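Local structure of calcium-regulated actin-bundling protein (4X3N) at residues I64-W69 with K116-T121; F239-A244 with E285-Y290. The protein binds and cross-links actin filaments into bundles under calcium control and may contribute to the structure and reorganization of filopodia and pseudopodia during cell movement. All blocks are in the same frame, centred on the assembly; numbering follows the deposited sequence.

Contact 1: residues I64-W69 with K116-T121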
# COMPACT_ATOMS: atom_id res chain seq x y z
N ILE A 64 -23.08 -17.30 3.14
CA ILE A 64 -22.42 -16.09 2.63
C ILE A 64 -22.35 -15.11 3.78
O ILE A 64 -21.33 -14.43 4.01
CB ILE A 64 -23.15 -15.54 1.41
CG1 ILE A 64 -22.83 -16.41 0.19
CG2 ILE A 64 -22.69 -14.07 1.11
CD1 ILE A 64 -23.82 -16.29 -0.91
N TYR A 65 -23.45 -15.06 4.52
CA TYR A 65 -23.59 -14.14 5.65
C TYR A 65 -22.79 -14.51 6.86
O TYR A 65 -22.01 -13.68 7.41
CB TYR A 65 -25.08 -14.02 6.03
CG TYR A 65 -25.33 -13.04 7.15
CD1 TYR A 65 -25.30 -13.47 8.49
CD2 TYR A 65 -25.61 -11.70 6.89
CE1 TYR A 65 -25.53 -12.57 9.53
CE2 TYR A 65 -25.82 -10.81 7.93
CZ TYR A 65 -25.78 -11.27 9.24
OH TYR A 65 -26.02 -10.37 10.27
N SER A 66 -22.93 -15.77 7.27
CA SER A 66 -22.35 -16.21 8.53
C SER A 66 -20.88 -16.60 8.45
O SER A 66 -20.16 -16.48 9.43
CB SER A 66 -23.14 -17.43 9.05
OG SER A 66 -24.34 -16.93 9.55
N VAL A 67 -20.47 -17.08 7.30
CA VAL A 67 -19.12 -17.60 7.12
C VAL A 67 -18.31 -16.79 6.15
O VAL A 67 -17.19 -16.41 6.46
CB VAL A 67 -19.14 -19.05 6.59
CG1 VAL A 67 -17.72 -19.65 6.55
CG2 VAL A 67 -20.04 -19.94 7.44
N GLY A 68 -18.82 -16.54 4.94
CA GLY A 68 -18.06 -15.75 3.96
C GLY A 68 -17.77 -14.34 4.43
O GLY A 68 -16.59 -13.90 4.56
N TRP A 69 -18.84 -13.63 4.79
CA TRP A 69 -18.69 -12.26 5.26
C TRP A 69 -17.85 -12.13 6.53
O TRP A 69 -16.97 -11.21 6.62
CB TRP A 69 -20.06 -11.65 5.45
CG TRP A 69 -20.13 -10.21 5.72
CD1 TRP A 69 -19.44 -9.26 5.10
CD2 TRP A 69 -21.02 -9.54 6.65
NE1 TRP A 69 -19.85 -8.00 5.58
CE2 TRP A 69 -20.77 -8.19 6.56
CE3 TRP A 69 -21.96 -9.98 7.58
CZ2 TRP A 69 -21.44 -7.24 7.35
CZ3 TRP A 69 -22.64 -9.04 8.36
CH2 TRP A 69 -22.38 -7.70 8.24
N LYS A 116 -19.33 -29.06 10.79
CA LYS A 116 -19.70 -29.96 9.73
C LYS A 116 -21.11 -29.69 9.17
O LYS A 116 -21.43 -30.12 8.06
CB LYS A 116 -19.55 -31.42 10.18
CG LYS A 116 -20.55 -31.92 11.23
CD LYS A 116 -20.08 -33.23 11.87
CE LYS A 116 -19.84 -34.35 10.86
NZ LYS A 116 -21.00 -35.27 10.67
N ASN A 117 -21.94 -29.00 9.95
CA ASN A 117 -23.26 -28.58 9.50
C ASN A 117 -23.15 -27.66 8.28
O ASN A 117 -23.74 -27.92 7.22
CB ASN A 117 -24.01 -27.86 10.65
CG ASN A 117 -25.13 -26.95 10.16
OD1 ASN A 117 -26.11 -27.41 9.55
ND2 ASN A 117 -24.99 -25.66 10.42
N TYR A 118 -22.40 -26.59 8.45
CA TYR A 118 -22.08 -25.73 7.32
C TYR A 118 -21.55 -26.50 6.11
O TYR A 118 -21.93 -26.24 4.97
CB TYR A 118 -21.11 -24.70 7.77
CG TYR A 118 -21.72 -23.59 8.62
CD1 TYR A 118 -22.58 -22.65 8.06
CD2 TYR A 118 -21.41 -23.44 9.98
CE1 TYR A 118 -23.12 -21.62 8.83
CE2 TYR A 118 -21.93 -22.41 10.73
CZ TYR A 118 -22.79 -21.51 10.14
OH TYR A 118 -23.35 -20.49 10.85
N ALA A 119 -20.71 -27.51 6.33
CA ALA A 119 -20.09 -28.20 5.20
C ALA A 119 -21.01 -29.15 4.44
O ALA A 119 -20.97 -29.25 3.20
CB ALA A 119 -18.83 -28.91 5.67
N THR A 120 -21.87 -29.84 5.17
CA THR A 120 -22.86 -30.72 4.56
C THR A 120 -24.06 -29.91 4.03
O THR A 120 -24.66 -30.25 3.02
CB THR A 120 -23.38 -31.79 5.61
OG1 THR A 120 -23.49 -31.18 6.91
CG2 THR A 120 -22.37 -32.89 5.80
N THR A 121 -24.43 -28.85 4.71
CA THR A 121 -25.59 -28.08 4.25
C THR A 121 -25.30 -27.16 3.05
O THR A 121 -26.21 -26.85 2.31
CB THR A 121 -26.19 -27.22 5.36
OG1 THR A 121 -26.33 -28.00 6.54
CG2 THR A 121 -27.61 -26.65 4.94

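Contact 2: residues F239-A244 with E285-Y290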
# COMPACT_ATOMS: atom_id res chain seq x y z
N PHE A 239 -33.62 2.25 21.05
CA PHE A 239 -34.51 2.98 20.17
C PHE A 239 -34.04 2.82 18.71
O PHE A 239 -34.85 2.71 17.80
CB PHE A 239 -34.66 4.47 20.57
CG PHE A 239 -35.74 4.74 21.64
CD1 PHE A 239 -37.05 5.08 21.26
CD2 PHE A 239 -35.46 4.64 23.00
CE1 PHE A 239 -38.03 5.34 22.22
CE2 PHE A 239 -36.45 4.90 23.97
CZ PHE A 239 -37.74 5.24 23.58
N ALA A 240 -32.72 2.84 18.48
CA ALA A 240 -32.20 2.68 17.12
C ALA A 240 -32.64 1.33 16.57
O ALA A 240 -32.98 1.22 15.40
CB ALA A 240 -30.70 2.76 17.15
N LEU A 241 -32.68 0.31 17.43
CA LEU A 241 -33.14 -1.05 17.01
C LEU A 241 -34.62 -1.05 16.55
O LEU A 241 -35.00 -1.79 15.65
CB LEU A 241 -33.01 -2.06 18.15
CG LEU A 241 -31.62 -2.60 18.48
CD1 LEU A 241 -31.61 -3.37 19.81
CD2 LEU A 241 -31.14 -3.48 17.31
N ILE A 242 -35.43 -0.18 17.16
CA ILE A 242 -36.84 -0.08 16.81
C ILE A 242 -36.93 0.62 15.49
O ILE A 242 -37.66 0.19 14.60
CB ILE A 242 -37.62 0.65 17.92
CG1 ILE A 242 -37.58 -0.19 19.19
CG2 ILE A 242 -39.06 0.92 17.47
CD1 ILE A 242 -38.25 0.46 20.38
N SER A 243 -36.14 1.68 15.31
CA SER A 243 -36.20 2.38 14.05
C SER A 243 -35.82 1.46 12.95
O SER A 243 -36.41 1.52 11.88
CB SER A 243 -35.29 3.56 13.98
OG SER A 243 -35.52 4.29 15.15
N ALA A 244 -34.74 0.71 13.17
CA ALA A 244 -34.24 -0.20 12.10
C ALA A 244 -35.34 -1.15 11.70
O ALA A 244 -35.57 -1.41 10.52
CB ALA A 244 -33.05 -1.01 12.55
N GLU A 285 -29.85 -10.70 13.94
CA GLU A 285 -28.58 -10.80 14.65
C GLU A 285 -28.45 -9.69 15.69
O GLU A 285 -28.18 -9.90 16.88
CB GLU A 285 -27.41 -10.71 13.64
CG GLU A 285 -26.05 -11.18 14.15
CD GLU A 285 -26.06 -12.63 14.52
OE1 GLU A 285 -26.92 -13.35 13.98
OE2 GLU A 285 -25.23 -13.05 15.37
N LYS A 286 -28.72 -8.48 15.24
CA LYS A 286 -28.62 -7.36 16.14
C LYS A 286 -29.54 -7.52 17.32
O LYS A 286 -29.11 -7.22 18.45
CB LYS A 286 -28.85 -6.04 15.39
CG LYS A 286 -27.62 -5.60 14.59
CD LYS A 286 -28.01 -4.82 13.36
CE LYS A 286 -26.89 -3.83 12.93
NZ LYS A 286 -25.64 -4.45 12.39
N LYS A 287 -30.79 -7.93 17.09
CA LYS A 287 -31.80 -7.95 18.20
C LYS A 287 -31.42 -8.99 19.20
O LYS A 287 -31.51 -8.80 20.41
CB LYS A 287 -33.21 -8.26 17.68
CG LYS A 287 -33.84 -7.05 17.05
CD LYS A 287 -35.14 -7.36 16.31
CE LYS A 287 -36.30 -7.63 17.25
NZ LYS A 287 -37.50 -8.02 16.42
N LYS A 288 -30.97 -10.11 18.68
CA LYS A 288 -30.51 -11.22 19.50
C LYS A 288 -29.44 -10.72 20.48
O LYS A 288 -29.52 -10.99 21.67
CB LYS A 288 -30.08 -12.33 18.55
CG LYS A 288 -29.00 -13.33 18.89
CD LYS A 288 -29.30 -14.55 18.00
CE LYS A 288 -28.07 -15.14 17.34
NZ LYS A 288 -27.48 -16.16 18.26
N ARG A 289 -28.51 -9.91 19.99
CA ARG A 289 -27.31 -9.54 20.74
C ARG A 289 -27.53 -8.30 21.63
O ARG A 289 -27.01 -8.23 22.70
CB ARG A 289 -26.14 -9.42 19.74
CG ARG A 289 -24.85 -8.79 20.22
CD ARG A 289 -23.79 -9.81 20.61
NE ARG A 289 -22.53 -9.17 21.06
CZ ARG A 289 -22.31 -8.59 22.25
NH1 ARG A 289 -23.27 -8.55 23.19
NH2 ARG A 289 -21.11 -8.05 22.53
N TYR A 290 -28.31 -7.34 21.18
CA TYR A 290 -28.45 -6.07 21.89
C TYR A 290 -29.88 -5.68 22.27
O TYR A 290 -30.06 -4.65 22.93
CB TYR A 290 -27.83 -4.97 21.03
CG TYR A 290 -26.33 -5.06 20.97
CD1 TYR A 290 -25.56 -4.75 22.08
CD2 TYR A 290 -25.67 -5.44 19.83
CE1 TYR A 290 -24.20 -4.83 22.04
CE2 TYR A 290 -24.30 -5.54 19.79
CZ TYR A 290 -23.56 -5.21 20.89
OH TYR A 290 -22.18 -5.26 20.89

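Contact 1: residues I64-W69 with K116-T121
Val67 CG2 sits over one face of the Tyr118 ring. This is a CH-pi contact: the methyl carbon is 3.9 Å from the centroid of the Tyr118 ring, 20° off the ring normal. It is offset toward the CD1-CE1 side, and Val67 CG2 lies 3.8 Å from Tyr118 CD1. With Val67 CG1 anti to the backbone N (chi1 -174°), the other branch, CG2, is placed beside that N and meets the ring. Over the opposite face of the ring lies Asn117 ND2, 4.2 Å above the plane of Tyr118.

The second kind of contact is van der Waals packing at the phenol end. Ser66 CB is 3.6 Å from Tyr118 OH and approaches the ring obliquely. No hydrogen bond crosses between the segments; Ser66 OG bonds to Glu62 instead, one turn earlier in its own helix.

The contact is plain helix-to-helix packing in the part of the chain that precedes the calcium site. The short helix 116-121 touches helix 61-79 through one aromatic side chain. Val67 also packs on Leu106 and Phe109 of helix 96-111. Replacing Tyr118 by an alanine is likely to leave Val67 CG2 and Ser66 CB without their partner on helix 116-121.

Hydrogen bonds within each segment belong to its own helix. Trp69 N reaches back to Ile64 O at 2.7 Å, closing a wider pi-type turn. Lys116 O is gripped by two donors, Thr120 N and Thr120 OG1, which come from opposite faces of its plane.

Contact 2: residues F239-A244 with E285-Y290
Lys286 is the first residue of 285-290 to meet helix 239-244, and Leu241 is its partner. Leu241 CD2 rests 3.9 Å from Lys286 CB, the two side chains crossing at a slant. The touch is made at the base of the lysine, and its chain then leads away.

Lys287 follows, and its CA lies nearest that of Leu241, at 7.1 Å. Its contact is looser: Leu241 CD2 is 4.5 Å from Lys287 CG.

One turn after Lys286 comes Tyr290, which receives the other methyl of the leucine. Leu241 CD1 is 3.7 Å from Tyr290 O and 4.3 Å from Tyr290 CB. Chi1 of -77° sets Leu241 CG beside its backbone N, and chi2 of 168° turns CD2 to Lys286 and CD1 to Tyr290. The tyrosine ring leads away from Leu241.

Lys286 NZ and Tyr290 OH bond to Asn194 and Glu201 of helix 181-211. On helix 232-255, Lys287 NZ forms a salt bridge with Glu245, and Tyr290 O accepts a hydrogen bond from Lys234. Leu241 also touches Val193, and Tyr290 touches Ile197.

The axes of the segments 239-244 and 285-290 approach to 10.9 Å, with 159° between their N-to-C directions. Helices 181-211, 232-255 and 273-290 thus pack together as a helical bundle, with this antiparallel pair as one of its interfaces.

How the contacts relate
After helices 28-38 and 42-57 the chain enters helix 61-79. Contact 1 then closes a loop of 46 intervening residues, somewhat over half of them helical, when helix 116-121 returns to it. The calcium site, with Asp144 and Glu155, comes next in sequence. Helix 181-211 follows, and contact 2 closes a second loop of 40 residues between helices 232-255 and 273-290. The two loops are in series; neither encloses or crosses the other. The centres of contact 1 and contact 2 are about 24 Å apart. The contacts touch where Tyr65 OH packs on Glu285 CB at 3.7 Å, and Tyr65 OH also bonds to Asp282. Helix 273-290 therefore ties the C-terminal helical bundle to helix 61-79.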